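PDB 5FRD: carboxylesterase (EST-2) from Archaeoglobus fulgidus, which probably hydrolyses carboxylic ester bonds as an alpha/beta-hydrolase-fold esterase, and carries a coenzyme A molecule bound near its active site. Local coordinates for residues R4-S15 / I49-V60. Sequence-based numbering, arbitrary orientation. Where two conformers were deposited one is given.
Sequences RVFIDVDGVKVS and IDLPNHGQSDTV
The N-terminal beta hairpin of this alpha/beta-hydrolase fold, turned by a type I' turn at Val9–Val12, meets the loop that follows strand 47-49. Side chains fill in between two backbone bonds, Asp50 N to Ser15 O and Asp58 N to Lys13 O: Ser15 N finds Ser57 OG (2.9 Å, 164°), and that hydroxyl in turn donates a hydrogen bond to Asp50 O. Asp58 holds the Lys13 backbone at both its O and its N, the latter meeting Asp58 OD2 from above the carboxylate plane (3.0 Å). The lysine chain, bent at its far end, brings NZ to Gln56 O (2.8 Å) and, weakly, to Asp58 OD1.

Arg4 starts out extended, then bends at chi3 (-70°), which turns the guanidinium toward the loop. NH1 donates to both Ser15 OG, in the guanidinium plane, and Asp50 OD2 (2.8 Å), the latter a salt bridge with a bent N-H...O angle of 139°. Gln56 N reaches that same oxygen from the opposite face, and Gln56 CG lies over one face of the guanidinium, toward its rim. Replacing Arg4 with a leucine would probably leave the Asp50 carboxylate without its charged mate and Gln56 CG without its flat support.

Deeper in, Val14 CG1 packs on Ile49 CG1 (3.7 Å); both side chains also touch Ser75 of helix 65-79, which packs against these strands, where strand 12-18 runs antiparallel between strands 3-9 and 47-49.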
loop_
_atom_site.group_PDB
_atom_site.type_symbol
_atom_site.label_atom_id
_atom_site.label_comp_id
_atom_site.label_asym_id
_atom_site.label_seq_id
_atom_site.Cartn_x
_atom_site.Cartn_y
_atom_site.Cartn_z
ATOM N N ARG A 4 16.309 10.088 2.723
ATOM C CA ARG A 4 16.225 8.735 3.251
ATOM C C ARG A 4 16.656 8.776 4.709
ATOM O O ARG A 4 17.685 9.378 5.046
ATOM C CB ARG A 4 17.073 7.772 2.471
ATOM C CG ARG A 4 16.933 6.338 2.962
ATOM C CD ARG A 4 17.603 5.324 2.081
ATOM N NE ARG A 4 16.923 5.158 0.808
ATOM C CZ ARG A 4 15.862 4.373 0.604
ATOM N NH1 ARG A 4 15.277 3.733 1.617
ATOM N NH2 ARG A 4 15.359 4.232 -0.622
ATOM N N VAL A 5 15.865 8.154 5.570
ATOM C CA VAL A 5 16.165 8.097 7.014
ATOM C C VAL A 5 16.145 6.672 7.469
ATOM O O VAL A 5 15.649 5.773 6.780
ATOM C CB VAL A 5 15.199 8.931 7.856
ATOM C CG1 VAL A 5 15.293 10.397 7.470
ATOM C CG2 VAL A 5 13.768 8.426 7.722
ATOM N N PHE A 6 16.682 6.456 8.667
ATOM C CA PHE A 6 16.739 5.130 9.272
ATOM C C PHE A 6 16.306 5.242 10.712
ATOM O O PHE A 6 16.695 6.182 11.392
ATOM C CB PHE A 6 18.163 4.574 9.186
ATOM C CG PHE A 6 18.624 4.332 7.775
ATOM C CD1 PHE A 6 19.209 5.345 7.038
ATOM C CD2 PHE A 6 18.407 3.098 7.180
ATOM C CE1 PHE A 6 19.601 5.117 5.711
ATOM C CE2 PHE A 6 18.812 2.874 5.862
ATOM C CZ PHE A 6 19.390 3.887 5.151
ATOM N N ILE A 7 15.560 4.249 11.151
ATOM C CA ILE A 7 15.129 4.072 12.547
ATOM C C ILE A 7 15.382 2.628 12.929
ATOM O O ILE A 7 15.740 1.777 12.106
ATOM C CB ILE A 7 13.633 4.427 12.741
ATOM C CG1 ILE A 7 12.721 3.462 12.002
ATOM C CG2 ILE A 7 13.395 5.871 12.347
ATOM C CD1 ILE A 7 11.263 3.657 12.304
ATOM N N ASP A 8 15.208 2.340 14.223
ATOM C CA ASP A 8 15.350 0.981 14.737
ATOM C C ASP A 8 14.038 0.541 15.346
ATOM O O ASP A 8 13.456 1.272 16.146
ATOM C CB ASP A 8 16.438 0.929 15.806
ATOM C CG ASP A 8 16.644 -0.487 16.330
ATOM O OD1 ASP A 8 17.309 -1.278 15.634
ATOM O OD2 ASP A 8 16.097 -0.807 17.414
ATOM N N VAL A 9 13.569 -0.635 14.947
ATOM C CA VAL A 9 12.417 -1.267 15.555
ATOM C C VAL A 9 12.847 -2.624 16.134
ATOM O O VAL A 9 13.024 -3.580 15.399
ATOM C CB VAL A 9 11.245 -1.449 14.562
ATOM C CG1 VAL A 9 10.076 -2.173 15.211
ATOM C CG2 VAL A 9 10.815 -0.084 14.026
ATOM N N ASP A 10 12.989 -2.668 17.476
ATOM C CA ASP A 10 13.419 -3.893 18.184
ATOM C C ASP A 10 14.667 -4.536 17.590
ATOM O O ASP A 10 14.751 -5.753 17.455
ATOM C CB ASP A 10 12.290 -4.926 18.176
ATOM C CG ASP A 10 11.017 -4.402 18.783
ATOM O OD1 ASP A 10 11.075 -3.426 19.559
ATOM O OD2 ASP A 10 9.953 -4.977 18.470
ATOM N N GLY A 11 15.621 -3.711 17.203
ATOM C CA GLY A 11 16.847 -4.192 16.608
ATOM C C GLY A 11 16.838 -4.422 15.104
ATOM O O GLY A 11 17.854 -4.812 14.543
ATOM N N VAL A 12 15.697 -4.192 14.449
ATOM C CA VAL A 12 15.579 -4.299 12.996
ATOM C C VAL A 12 15.697 -2.866 12.453
ATOM O O VAL A 12 14.919 -1.981 12.838
ATOM C CB VAL A 12 14.229 -4.918 12.590
ATOM C CG1 VAL A 12 14.079 -5.003 11.065
ATOM C CG2 VAL A 12 14.082 -6.311 13.197
ATOM N N LYS A 13 16.692 -2.650 11.607
ATOM C CA LYS A 13 16.869 -1.365 10.923
ATOM C C LYS A 13 15.751 -1.222 9.890
ATOM O O LYS A 13 15.596 -2.093 9.024
ATOM C CB LYS A 13 18.235 -1.259 10.262
ATOM C CG LYS A 13 18.436 0.023 9.445
ATOM C CD LYS A 13 19.878 0.223 8.965
ATOM C CE LYS A 13 20.396 -0.739 7.915
ATOM N NZ LYS A 13 19.363 -1.225 6.960
ATOM N N VAL A 14 15.025 -0.118 10.007
ATOM C CA VAL A 14 13.945 0.223 9.067
ATOM C C VAL A 14 14.318 1.532 8.396
ATOM O O VAL A 14 14.549 2.536 9.051
ATOM C CB VAL A 14 12.588 0.325 9.766
ATOM C CG1 VAL A 14 11.497 0.795 8.798
ATOM C CG2 VAL A 14 12.186 -1.034 10.358
ATOM N N SER A 15 14.324 1.526 7.053
ATOM C CA SER A 15 14.521 2.734 6.276
ATOM C C SER A 15 13.184 3.304 5.836
ATOM O O SER A 15 12.236 2.544 5.611
ATOM C CB SER A 15 15.371 2.440 5.063
ATOM O OG SER A 15 15.807 3.665 4.461
ATOM N N ILE A 49 7.446 3.912 4.327
ATOM C CA ILE A 49 8.287 2.862 4.882
ATOM C C ILE A 49 8.872 1.941 3.821
ATOM O O ILE A 49 8.206 1.624 2.839
ATOM C CB ILE A 49 7.490 2.071 5.921
ATOM C CG1 ILE A 49 8.396 1.157 6.753
ATOM C CG2 ILE A 49 6.353 1.284 5.293
ATOM C CD1 ILE A 49 7.688 0.479 7.933
ATOM N N ASP A 50 10.104 1.468 4.010
ATOM C CA ASP A 50 10.556 0.222 3.373
ATOM C C ASP A 50 10.237 -0.903 4.357
ATOM O O ASP A 50 10.859 -0.955 5.428
ATOM C CB ASP A 50 12.085 0.212 3.141
ATOM C CG ASP A 50 12.564 1.020 1.967
ATOM O OD1 ASP A 50 11.831 1.191 0.975
ATOM O OD2 ASP A 50 13.792 1.378 1.980
ATOM N N LEU A 51 9.237 -1.732 4.116
ATOM C CA LEU A 51 9.001 -2.834 5.042
ATOM C C LEU A 51 10.254 -3.682 5.153
ATOM O O LEU A 51 11.017 -3.808 4.189
ATOM C CB LEU A 51 7.820 -3.701 4.581
ATOM C CG LEU A 51 6.430 -3.084 4.663
ATOM C CD1 LEU A 51 5.417 -3.951 3.949
ATOM C CD2 LEU A 51 5.999 -2.792 6.088
ATOM N N PRO A 52 10.488 -4.274 6.333
ATOM C CA PRO A 52 11.595 -5.237 6.397
ATOM C C PRO A 52 11.512 -6.225 5.237
ATOM O O PRO A 52 10.413 -6.535 4.746
ATOM C CB PRO A 52 11.377 -5.919 7.744
ATOM C CG PRO A 52 10.711 -4.867 8.568
ATOM C CD PRO A 52 9.780 -4.154 7.609
ATOM N N ASN A 53 12.675 -6.646 4.761
ATOM C CA ASN A 53 12.833 -7.467 3.551
ATOM C C ASN A 53 12.738 -6.731 2.235
ATOM O O ASN A 53 12.838 -7.357 1.180
ATOM C CB ASN A 53 11.902 -8.686 3.539
ATOM C CG ASN A 53 12.009 -9.491 4.818
ATOM O OD1 ASN A 53 13.105 -9.876 5.194
ATOM N ND2 ASN A 53 10.916 -9.666 5.519
ATOM N N HIS A 54 12.558 -5.408 2.300
ATOM C CA HIS A 54 12.379 -4.562 1.131
ATOM C C HIS A 54 13.270 -3.339 1.235
ATOM O O HIS A 54 13.596 -2.858 2.323
ATOM C CB HIS A 54 10.923 -4.124 1.003
ATOM C CG HIS A 54 9.941 -5.262 0.983
ATOM N ND1 HIS A 54 9.577 -5.952 2.113
ATOM C CD2 HIS A 54 9.253 -5.817 -0.032
ATOM C CE1 HIS A 54 8.710 -6.895 1.788
ATOM N NE2 HIS A 54 8.480 -6.823 0.498
ATOM N N GLY A 55 13.630 -2.786 0.083
ATOM C CA GLY A 55 14.399 -1.533 0.035
ATOM C C GLY A 55 15.676 -1.600 0.843
ATOM O O GLY A 55 16.431 -2.576 0.730
ATOM N N GLN A 56 15.891 -0.582 1.667
ATOM C CA GLN A 56 17.093 -0.507 2.490
ATOM C C GLN A 56 16.877 -0.953 3.933
ATOM O O GLN A 56 17.727 -0.719 4.803
ATOM C CB GLN A 56 17.677 0.892 2.435
ATOM C CG GLN A 56 17.980 1.320 1.024
ATOM C CD GLN A 56 19.178 0.602 0.453
ATOM O OE1 GLN A 56 20.140 0.321 1.156
ATOM N NE2 GLN A 56 19.080 0.225 -0.809
ATOM N N SER A 57 15.740 -1.574 4.220
ATOM C CA SER A 57 15.486 -2.139 5.521
ATOM C C SER A 57 16.189 -3.493 5.692
ATOM O O SER A 57 16.490 -4.177 4.725
ATOM C CB SER A 57 13.987 -2.238 5.767
ATOM O OG SER A 57 13.452 -0.938 5.883
ATOM N N ASP A 58 16.400 -3.865 6.934
ATOM C CA ASP A 58 16.951 -5.174 7.245
ATOM C C ASP A 58 16.017 -6.300 6.810
ATOM O O ASP A 58 14.791 -6.150 6.665
ATOM C CB ASP A 58 17.204 -5.337 8.753
ATOM C CG ASP A 58 18.469 -4.682 9.247
ATOM O OD1 ASP A 58 19.308 -4.216 8.442
ATOM O OD2 ASP A 58 18.598 -4.623 10.504
ATOM N N THR A 59 16.621 -7.466 6.616
ATOM C CA THR A 59 15.908 -8.717 6.393
ATOM C C THR A 59 15.567 -9.338 7.751
ATOM O O THR A 59 16.391 -9.343 8.670
ATOM C CB THR A 59 16.797 -9.648 5.551
ATOM O OG1 THR A 59 16.957 -9.091 4.239
ATOM C CG2 THR A 59 16.218 -11.058 5.428
ATOM N N VAL A 60 14.355 -9.842 7.869
ATOM C CA VAL A 60 13.890 -10.519 9.079
ATOM C C VAL A 60 12.728 -11.428 8.692
ATOM O O VAL A 60 11.946 -11.148 7.768
ATOM C CB VAL A 60 13.507 -9.506 10.189
ATOM C CG1 VAL A 60 12.238 -8.735 9.835
ATOM C CG2 VAL A 60 13.327 -10.205 11.535
HETATM O O HOH W 1 13.292 2.253 -1.072
HETATM O O HOH W 2 18.232 -6.898 12.129
#